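PDB 2FTW: dihydropyrimidinase from Dictyostelium discoideum, which catalyses the reversible, zinc-dependent hydrolytic ring opening of dihydropyrimidines, the second step of reductive pyrimidine degradation. Local coordinates for residues 85-97 and 439-452. Residues are numbered along the deposited sequence; the frame is centred on the assembly and turned at random.
Sequences GTQAAVAGGTTFI and TIVAGNIVWSDNKL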
ATOM      1  N   GLY A  85     -11.099 -22.143 -35.065  1.00 25.14           N
ATOM      2  CA  GLY A  85     -10.985 -21.458 -33.786  1.00 24.74           C
ATOM      3  C   GLY A  85     -11.983 -21.932 -32.749  1.00 24.12           C
ATOM      4  O   GLY A  85     -11.607 -22.180 -31.611  1.00 23.99           O
ATOM      5  N   THR A  86     -13.254 -22.049 -33.131  1.00 23.79           N
ATOM      6  CA  THR A  86     -14.290 -22.541 -32.211  1.00 23.83           C
ATOM      7  C   THR A  86     -14.187 -24.055 -31.955  1.00 23.82           C
ATOM      8  O   THR A  86     -14.648 -24.542 -30.914  1.00 23.51           O
ATOM      9  CB  THR A  86     -15.727 -22.199 -32.690  1.00 23.75           C
ATOM     10  OG1 THR A  86     -15.839 -22.401 -34.101  1.00 23.87           O
ATOM     11  CG2 THR A  86     -16.061 -20.757 -32.373  1.00 23.60           C
ATOM     12  N   GLN A  87     -13.563 -24.792 -32.878  1.00 23.44           N
ATOM     13  CA  GLN A  87     -13.250 -26.205 -32.627  1.00 23.47           C
ATOM     14  C   GLN A  87     -12.242 -26.324 -31.506  1.00 22.83           C
ATOM     15  O   GLN A  87     -12.414 -27.123 -30.597  1.00 23.04           O
ATOM     16  CB  GLN A  87     -12.685 -26.894 -33.872  1.00 23.64           C
ATOM     17  CG  GLN A  87     -13.696 -27.153 -34.972  1.00 23.75           C
ATOM     18  CD  GLN A  87     -13.061 -27.776 -36.210  1.00 24.91           C
ATOM     19  OE1 GLN A  87     -11.954 -28.295 -36.149  1.00 28.55           O
ATOM     20  NE2 GLN A  87     -13.758 -27.709 -37.341  1.00 28.00           N
ATOM     21  N   ALA A  88     -11.186 -25.520 -31.584  1.00 22.82           N
ATOM     22  CA  ALA A  88     -10.169 -25.469 -30.547  1.00 22.44           C
ATOM     23  C   ALA A  88     -10.769 -25.025 -29.208  1.00 22.41           C
ATOM     24  O   ALA A  88     -10.432 -25.572 -28.151  1.00 23.11           O
ATOM     25  CB  ALA A  88      -9.045 -24.540 -30.958  1.00 22.23           C
ATOM     26  N   ALA A  89     -11.675 -24.052 -29.250  1.00 22.03           N
ATOM     27  CA  ALA A  89     -12.321 -23.583 -28.031  1.00 21.72           C
ATOM     28  C   ALA A  89     -12.984 -24.735 -27.283  1.00 21.99           C
ATOM     29  O   ALA A  89     -12.676 -24.951 -26.107  1.00 21.93           O
ATOM     30  CB  ALA A  89     -13.321 -22.516 -28.346  1.00 21.19           C
ATOM     31  N   VAL A  90     -13.871 -25.471 -27.961  1.00 21.79           N
ATOM     32  CA  VAL A  90     -14.644 -26.539 -27.306  1.00 22.57           C
ATOM     33  C   VAL A  90     -13.803 -27.754 -26.873  1.00 22.96           C
ATOM     34  O   VAL A  90     -14.118 -28.419 -25.883  1.00 23.71           O
ATOM     35  CB  VAL A  90     -15.870 -27.022 -28.138  1.00 22.23           C
ATOM     36  CG1 VAL A  90     -16.873 -25.888 -28.342  1.00 21.64           C
ATOM     37  CG2 VAL A  90     -15.447 -27.649 -29.475  1.00 23.55           C
ATOM     38  N   ALA A  91     -12.729 -28.026 -27.598  1.00 23.23           N
ATOM     39  CA  ALA A  91     -11.756 -29.032 -27.188  1.00 23.08           C
ATOM     40  C   ALA A  91     -11.101 -28.673 -25.871  1.00 23.36           C
ATOM     41  O   ALA A  91     -10.545 -29.542 -25.210  1.00 23.69           O
ATOM     42  CB  ALA A  91     -10.689 -29.207 -28.264  1.00 22.78           C
ATOM     43  N   GLY A  92     -11.137 -27.386 -25.510  1.00 23.85           N
ATOM     44  CA  GLY A  92     -10.620 -26.894 -24.231  1.00 23.60           C
ATOM     45  C   GLY A  92     -11.653 -26.485 -23.189  1.00 23.95           C
ATOM     46  O   GLY A  92     -11.285 -25.949 -22.144  1.00 23.90           O
ATOM     47  N   GLY A  93     -12.935 -26.722 -23.457  1.00 23.72           N
ATOM     48  CA  GLY A  93     -14.001 -26.443 -22.484  1.00 24.00           C
ATOM     49  C   GLY A  93     -14.692 -25.089 -22.612  1.00 24.31           C
ATOM     50  O   GLY A  93     -15.527 -24.725 -21.765  1.00 25.29           O
ATOM     51  N   THR A  94     -14.373 -24.355 -23.675  1.00 23.90           N
ATOM     52  CA  THR A  94     -14.894 -23.015 -23.897  1.00 23.60           C
ATOM     53  C   THR A  94     -15.990 -23.116 -24.953  1.00 23.46           C
ATOM     54  O   THR A  94     -15.754 -23.619 -26.043  1.00 22.81           O
ATOM     55  CB  THR A  94     -13.727 -22.054 -24.306  1.00 23.61           C
ATOM     56  OG1 THR A  94     -12.832 -21.906 -23.200  1.00 22.68           O
ATOM     57  CG2 THR A  94     -14.208 -20.663 -24.724  1.00 23.75           C
ATOM     58  N   THR A  95     -17.193 -22.665 -24.597  1.00 23.33           N
ATOM     59  CA  THR A  95     -18.361 -22.781 -25.459  1.00 23.72           C
ATOM     60  C   THR A  95     -18.961 -21.433 -25.895  1.00 23.51           C
ATOM     61  O   THR A  95     -20.032 -21.405 -26.487  1.00 23.82           O
ATOM     62  CB  THR A  95     -19.464 -23.634 -24.791  1.00 24.35           C
ATOM     63  OG1 THR A  95     -19.888 -23.026 -23.563  1.00 24.30           O
ATOM     64  CG2 THR A  95     -18.956 -25.062 -24.526  1.00 24.73           C
ATOM     65  N   PHE A  96     -18.256 -20.339 -25.627  1.00 22.62           N
ATOM     66  CA  PHE A  96     -18.718 -19.003 -25.979  1.00 22.68           C
ATOM     67  C   PHE A  96     -17.516 -18.096 -26.135  1.00 22.01           C
ATOM     68  O   PHE A  96     -16.669 -18.032 -25.254  1.00 22.43           O
ATOM     69  CB  PHE A  96     -19.647 -18.434 -24.901  1.00 23.32           C
ATOM     70  CG  PHE A  96     -20.467 -17.266 -25.362  1.00 22.89           C
ATOM     71  CD1 PHE A  96     -21.610 -17.465 -26.102  1.00 24.47           C
ATOM     72  CD2 PHE A  96     -20.086 -15.967 -25.065  1.00 24.80           C
ATOM     73  CE1 PHE A  96     -22.369 -16.394 -26.531  1.00 24.01           C
ATOM     74  CE2 PHE A  96     -20.840 -14.878 -25.495  1.00 25.17           C
ATOM     75  CZ  PHE A  96     -21.987 -15.095 -26.230  1.00 24.27           C
ATOM     76  N   ILE A  97     -17.423 -17.435 -27.281  1.00 21.76           N
ATOM     77  CA  ILE A  97     -16.343 -16.504 -27.545  1.00 21.64           C
ATOM     78  C   ILE A  97     -16.944 -15.150 -27.828  1.00 21.59           C
ATOM     79  O   ILE A  97     -18.030 -15.056 -28.408  1.00 20.74           O
ATOM     80  CB  ILE A  97     -15.414 -16.959 -28.723  1.00 21.57           C
ATOM     81  CG1 ILE A  97     -16.188 -17.163 -30.027  1.00 20.98           C
ATOM     82  CG2 ILE A  97     -14.652 -18.234 -28.355  1.00 21.84           C
ATOM     83  CD1 ILE A  97     -16.012 -16.052 -31.037  1.00 21.55           C
ATOM     84  N   THR A 439     -17.261 -31.792 -23.939  1.00 24.79           N
ATOM     85  CA  THR A 439     -17.896 -30.485 -24.044  1.00 25.01           C
ATOM     86  C   THR A 439     -19.254 -30.682 -24.724  1.00 24.99           C
ATOM     87  O   THR A 439     -19.408 -31.513 -25.623  1.00 25.26           O
ATOM     88  CB  THR A 439     -17.016 -29.496 -24.835  1.00 24.88           C
ATOM     89  OG1 THR A 439     -15.680 -29.528 -24.313  1.00 26.57           O
ATOM     90  CG2 THR A 439     -17.558 -28.063 -24.759  1.00 25.00           C
ATOM     91  N   ILE A 440     -20.242 -29.941 -24.248  1.00 24.85           N
ATOM     92  CA  ILE A 440     -21.606 -30.022 -24.732  1.00 24.95           C
ATOM     93  C   ILE A 440     -22.089 -28.607 -25.028  1.00 24.97           C
ATOM     94  O   ILE A 440     -22.054 -27.742 -24.149  1.00 25.35           O
ATOM     95  CB  ILE A 440     -22.531 -30.703 -23.681  1.00 25.21           C
ATOM     96  CG1 ILE A 440     -22.100 -32.159 -23.458  1.00 25.37           C
ATOM     97  CG2 ILE A 440     -23.993 -30.645 -24.112  1.00 24.80           C
ATOM     98  CD1 ILE A 440     -22.612 -32.774 -22.179  1.00 24.77           C
ATOM     99  N   VAL A 441     -22.502 -28.372 -26.271  1.00 25.13           N
ATOM    100  CA  VAL A 441     -23.063 -27.090 -26.694  1.00 24.85           C
ATOM    101  C   VAL A 441     -24.497 -27.328 -27.156  1.00 24.73           C
ATOM    102  O   VAL A 441     -24.742 -28.181 -28.005  1.00 24.77           O
ATOM    103  CB  VAL A 441     -22.225 -26.469 -27.847  1.00 25.34           C
ATOM    104  CG1 VAL A 441     -22.885 -25.200 -28.410  1.00 25.58           C
ATOM    105  CG2 VAL A 441     -20.795 -26.198 -27.387  1.00 24.43           C
ATOM    106  N   ALA A 442     -25.434 -26.575 -26.579  1.00 24.42           N
ATOM    107  CA  ALA A 442     -26.860 -26.661 -26.898  1.00 24.36           C
ATOM    108  C   ALA A 442     -27.376 -28.092 -26.848  1.00 24.18           C
ATOM    109  O   ALA A 442     -28.086 -28.532 -27.746  1.00 24.14           O
ATOM    110  CB  ALA A 442     -27.159 -26.028 -28.248  1.00 24.33           C
ATOM    111  N   GLY A 443     -27.003 -28.802 -25.783  1.00 23.98           N
ATOM    112  CA  GLY A 443     -27.410 -30.181 -25.564  1.00 24.05           C
ATOM    113  C   GLY A 443     -26.771 -31.224 -26.468  1.00 24.04           C
ATOM    114  O   GLY A 443     -27.171 -32.374 -26.431  1.00 23.94           O
ATOM    115  N   ASN A 444     -25.768 -30.831 -27.258  1.00 24.26           N
ATOM    116  CA  ASN A 444     -25.117 -31.728 -28.214  1.00 24.17           C
ATOM    117  C   ASN A 444     -23.642 -31.894 -27.872  1.00 24.48           C
ATOM    118  O   ASN A 444     -22.957 -30.910 -27.539  1.00 23.76           O
ATOM    119  CB  ASN A 444     -25.223 -31.176 -29.646  1.00 24.40           C
ATOM    120  CG  ASN A 444     -26.654 -31.159 -30.185  1.00 24.48           C
ATOM    121  OD1 ASN A 444     -27.391 -32.138 -30.080  1.00 25.62           O
ATOM    122  ND2 ASN A 444     -27.035 -30.049 -30.797  1.00 23.41           N
ATOM    123  N   ILE A 445     -23.147 -33.130 -27.965  1.00 24.33           N
ATOM    124  CA  ILE A 445     -21.718 -33.393 -27.753  1.00 24.43           C
ATOM    125  C   ILE A 445     -20.926 -32.908 -28.958  1.00 24.40           C
ATOM    126  O   ILE A 445     -21.175 -33.331 -30.090  1.00 24.39           O
ATOM    127  CB  ILE A 445     -21.415 -34.897 -27.510  1.00 24.50           C
ATOM    128  CG1 ILE A 445     -21.950 -35.329 -26.143  1.00 24.57           C
ATOM    129  CG2 ILE A 445     -19.892 -35.188 -27.600  1.00 24.03           C
ATOM    130  CD1 ILE A 445     -21.800 -36.843 -25.857  1.00 24.48           C
ATOM    131  N   VAL A 446     -19.946 -32.043 -28.689  1.00 24.49           N
ATOM    132  CA  VAL A 446     -19.064 -31.489 -29.720  1.00 24.64           C
ATOM    133  C   VAL A 446     -17.592 -31.862 -29.478  1.00 24.91           C
ATOM    134  O   VAL A 446     -16.766 -31.731 -30.374  1.00 24.36           O
ATOM    135  CB  VAL A 446     -19.208 -29.952 -29.817  1.00 24.61           C
ATOM    136  CG1 VAL A 446     -20.570 -29.572 -30.403  1.00 24.20           C
ATOM    137  CG2 VAL A 446     -19.000 -29.288 -28.459  1.00 24.79           C
ATOM    138  N   TRP A 447     -17.288 -32.315 -28.256  1.00 25.21           N
ATOM    139  CA  TRP A 447     -15.990 -32.869 -27.904  1.00 25.57           C
ATOM    140  C   TRP A 447     -16.201 -34.008 -26.903  1.00 26.28           C
ATOM    141  O   TRP A 447     -16.916 -33.848 -25.900  1.00 25.09           O
ATOM    142  CB  TRP A 447     -15.110 -31.768 -27.296  1.00 25.41           C
ATOM    143  CG  TRP A 447     -13.799 -32.209 -26.717  1.00 25.13           C
ATOM    144  CD1 TRP A 447     -13.504 -32.345 -25.398  1.00 25.74           C
ATOM    145  CD2 TRP A 447     -12.596 -32.514 -27.427  1.00 24.26           C
ATOM    146  NE1 TRP A 447     -12.204 -32.730 -25.237  1.00 25.45           N
ATOM    147  CE2 TRP A 447     -11.619 -32.844 -26.466  1.00 25.16           C
ATOM    148  CE3 TRP A 447     -12.249 -32.550 -28.779  1.00 25.21           C
ATOM    149  CZ2 TRP A 447     -10.306 -33.210 -26.811  1.00 25.29           C
ATOM    150  CZ3 TRP A 447     -10.932 -32.909 -29.124  1.00 24.90           C
ATOM    151  CH2 TRP A 447      -9.987 -33.235 -28.141  1.00 24.93           C
ATOM    152  N   SER A 448     -15.586 -35.154 -27.193  1.00 26.64           N
ATOM    153  CA  SER A 448     -15.658 -36.337 -26.332  1.00 27.44           C
ATOM    154  C   SER A 448     -14.665 -37.388 -26.817  1.00 27.93           C
ATOM    155  O   SER A 448     -14.322 -37.418 -28.003  1.00 27.70           O
ATOM    156  CB  SER A 448     -17.061 -36.952 -26.345  1.00 27.40           C
ATOM    157  OG  SER A 448     -17.293 -37.683 -27.544  1.00 27.64           O
ATOM    158  N   ASP A 449     -14.227 -38.249 -25.903  1.00 28.79           N
ATOM    159  CA  ASP A 449     -13.287 -39.346 -26.220  1.00 29.50           C
ATOM    160  C   ASP A 449     -12.093 -38.843 -27.035  1.00 29.69           C
ATOM    161  O   ASP A 449     -11.652 -39.489 -27.981  1.00 29.40           O
ATOM    162  CB  ASP A 449     -13.998 -40.476 -26.983  1.00 30.14           C
ATOM    163  CG  ASP A 449     -15.130 -41.144 -26.171  1.00 32.51           C
ATOM    164  OD1 ASP A 449     -15.274 -40.886 -24.949  1.00 35.94           O
ATOM    165  OD2 ASP A 449     -15.888 -41.943 -26.773  1.00 35.61           O
ATOM    166  N   ASN A 450     -11.592 -37.666 -26.663  1.00 30.17           N
ATOM    167  CA  ASN A 450     -10.489 -37.000 -27.374  1.00 29.80           C
ATOM    168  C   ASN A 450     -10.743 -36.695 -28.872  1.00 29.61           C
ATOM    169  O   ASN A 450      -9.787 -36.578 -29.646  1.00 29.92           O
ATOM    170  CB  ASN A 450      -9.196 -37.825 -27.202  1.00 30.06           C
ATOM    171  CG  ASN A 450      -7.932 -36.963 -27.202  1.00 31.01           C
ATOM    172  OD1 ASN A 450      -7.918 -35.853 -26.652  1.00 31.92           O
ATOM    173  ND2 ASN A 450      -6.851 -37.486 -27.805  1.00 31.37           N
ATOM    174  N   LYS A 451     -12.007 -36.548 -29.281  1.00 29.46           N
ATOM    175  CA  LYS A 451     -12.342 -36.268 -30.684  0.50 29.47           C
ATOM    176  C   LYS A 451     -13.424 -35.196 -30.837  1.00 29.09           C
ATOM    177  O   LYS A 451     -14.318 -35.086 -30.004  1.00 28.58           O
ATOM    178  CB  LYS A 451     -12.779 -37.562 -31.397  0.50 29.42           C
ATOM    179  CG  LYS A 451     -11.763 -38.712 -31.318  0.50 29.92           C
ATOM    180  CD  LYS A 451     -10.435 -38.384 -32.037  0.50 30.49           C
ATOM    181  CE  LYS A 451      -9.233 -39.110 -31.416  0.50 30.55           C
ATOM    182  NZ  LYS A 451      -7.934 -38.444 -31.756  0.50 29.88           N
ATOM    183  N   LEU A 452     -13.343 -34.430 -31.924  1.00 29.35           N
ATOM    184  CA  LEU A 452     -14.342 -33.388 -32.230  1.00 29.70           C
ATOM    185  C   LEU A 452     -15.509 -33.975 -33.007  1.00 29.94           C
ATOM    186  O   LEU A 452     -15.327 -34.851 -33.846  1.00 29.88           O
ATOM    187  CB  LEU A 452     -13.718 -32.222 -33.020  1.00 29.38           C
ATOM    188  CG  LEU A 452     -12.736 -31.322 -32.251  1.00 30.07           C
ATOM    189  CD1 LEU A 452     -11.754 -30.609 -33.186  1.00 29.42           C
ATOM    190  CD2 LEU A 452     -13.465 -30.302 -31.381  1.00 30.30           C
TER
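With OG1 of Thr439 lying beside its own backbone N (chi1 -49°), the hydroxyl faces the last turn of helix 82-91 and donates a very short hydrogen bond, OG1 to Val90 O at 2.5 Å. Gly93 N also bonds to Val90 O, so it accepts twice. The same rotation leaves Thr439 CG2 anti to the backbone N, tightly against Thr95 CG2 at 3.3 Å; threonine suits position 439 by pairing a methyl with a hydroxyl, while Thr95 contributes its methyl. Trp447, its CG anti to the backbone N (chi1 172°), lays its indole against the helix terminus: Ala91 CB sits over the six-membered ring, 3.8 Å from its centroid and 12° off the normal, a CH-pi contact that a small methyl permits. Backbone atoms Asn450 CA and Lys451 N cover the opposite face toward its rim. Val90 interlocks with branched neighbours, its CB 3.9 Å from Val446 CG2 and its CG2 3.8 Å from Leu452 CD2, which also rests by Gln87 O. A classic beta bulge sets Val446 and Trp447 across from Thr439, turning both toward the helix. Gly93, with positive phi, closes that helix in a Schellman motif before strand 94-101, within a beta-alpha-beta crossover of the amidohydrolase (beta/alpha)8 barrel, here packed against strands probably belonging to the beta-sandwich domain.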